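Local coordinates for SnoaL-like domain-containing protein (Methylibium petroleiphilum PM1, PDB 3G16), which is of unknown function but has the cystatin-like fold of SnoaL-like proteins in the NTF2 clan and pairs with a second copy of itself, at residues A[63-66]-A[67-71]. Numbering follows the deposited sequence. Where two conformers were deposited one is given.
Sequences RTAV and ETLGS
Arg63 reaches along the last turns of helix 55-69 and overlaps the carboxylate of Glu67, one turn on. With CG anti to the backbone N (chi1 175°) and the chain extended as far as NE, it brings NE to 3.0 Å from Glu67 OE2, a salt bridge whose hydrogen bond is bent and weak. Glu67 OE1 lies over one face of the guanidinium and the two planes stand 72° apart, so this is no flat two-pronged pairing; NH1 turns instead to Glu28. Cutting Arg63 back to alanine is likely to leave both carboxylates without the positive charge they share.

Thr64 O accepts twice from Thr68: from N, and from OG1 at 2.9 Å, which sits above the carbonyl plane. A chi1 of 66° folds that hydroxyl back over the preceding turn. Leu69 N closes the regular pattern on Ala65 O at 2.8 Å. Gly70 then leaves the helix with positive phi, its N bonding only weakly to Val66 O, and the chain heads toward strand 71-81. Ser71 OG packs 3.4 Å from Ala65 CB while hydrogen-bonding His93, and Ser71 O accepts from Arg153 of the second subunit. Beyond its backbone bonds, then, the helix end is held by a hydroxyl doubling up on Thr64 O and a weak, bent ion pair at its flank.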
# COMPACT_ATOMS: atom_id res chain seq x y z
N ARG A 63 12.78 -0.77 17.56
CA ARG A 63 13.54 -0.10 18.59
C ARG A 63 14.98 0.12 18.10
O ARG A 63 15.54 1.22 18.28
CB ARG A 63 13.55 -0.93 19.85
CG ARG A 63 14.44 -0.30 20.92
CD ARG A 63 14.72 -1.25 21.95
NE ARG A 63 15.71 -0.79 22.89
CZ ARG A 63 16.39 -1.63 23.64
NH1 ARG A 63 16.18 -2.96 23.48
NH2 ARG A 63 17.27 -1.17 24.50
N THR A 64 15.57 -0.87 17.45
CA THR A 64 16.91 -0.77 16.90
C THR A 64 16.98 0.37 15.87
O THR A 64 17.95 1.14 15.82
CB THR A 64 17.27 -2.12 16.22
OG1 THR A 64 17.23 -3.16 17.22
CG2 THR A 64 18.64 -2.06 15.57
N ALA A 65 15.95 0.45 15.04
CA ALA A 65 15.92 1.48 14.01
C ALA A 65 15.90 2.86 14.62
O ALA A 65 16.59 3.79 14.13
CB ALA A 65 14.70 1.31 13.09
N VAL A 66 15.09 3.07 15.64
CA VAL A 66 15.09 4.38 16.29
C VAL A 66 16.47 4.73 16.85
O VAL A 66 16.99 5.84 16.68
CB VAL A 66 14.02 4.44 17.39
CG1 VAL A 66 14.17 5.70 18.33
CG2 VAL A 66 12.64 4.36 16.74
N GLU A 67 17.10 3.75 17.49
CA GLU A 67 18.39 3.99 18.13
C GLU A 67 19.47 4.27 17.15
O GLU A 67 20.31 5.18 17.37
CB GLU A 67 18.80 2.78 18.97
CG GLU A 67 17.94 2.60 20.17
CD GLU A 67 18.21 1.34 20.95
OE1 GLU A 67 18.86 0.41 20.39
OE2 GLU A 67 17.68 1.26 22.07
N THR A 68 19.48 3.54 16.05
CA THR A 68 20.59 3.65 15.09
C THR A 68 20.36 4.63 13.96
O THR A 68 21.30 5.30 13.51
CB THR A 68 20.94 2.29 14.49
OG1 THR A 68 19.87 1.82 13.69
CG2 THR A 68 21.28 1.25 15.59
N LEU A 69 19.12 4.74 13.48
CA LEU A 69 18.80 5.59 12.36
C LEU A 69 18.09 6.89 12.77
O LEU A 69 17.97 7.81 11.96
CB LEU A 69 17.88 4.87 11.39
CG LEU A 69 18.30 3.50 10.83
CD1 LEU A 69 17.26 2.94 9.93
CD2 LEU A 69 19.67 3.66 10.11
N GLY A 70 17.62 6.96 14.00
CA GLY A 70 16.77 8.08 14.40
C GLY A 70 15.40 8.00 13.74
O GLY A 70 14.72 9.04 13.59
N SER A 71 14.96 6.81 13.33
CA SER A 71 13.71 6.62 12.65
C SER A 71 12.55 7.33 13.35
O SER A 71 12.44 7.31 14.56
CB SER A 71 13.38 5.17 12.58
OG SER A 71 14.36 4.48 11.82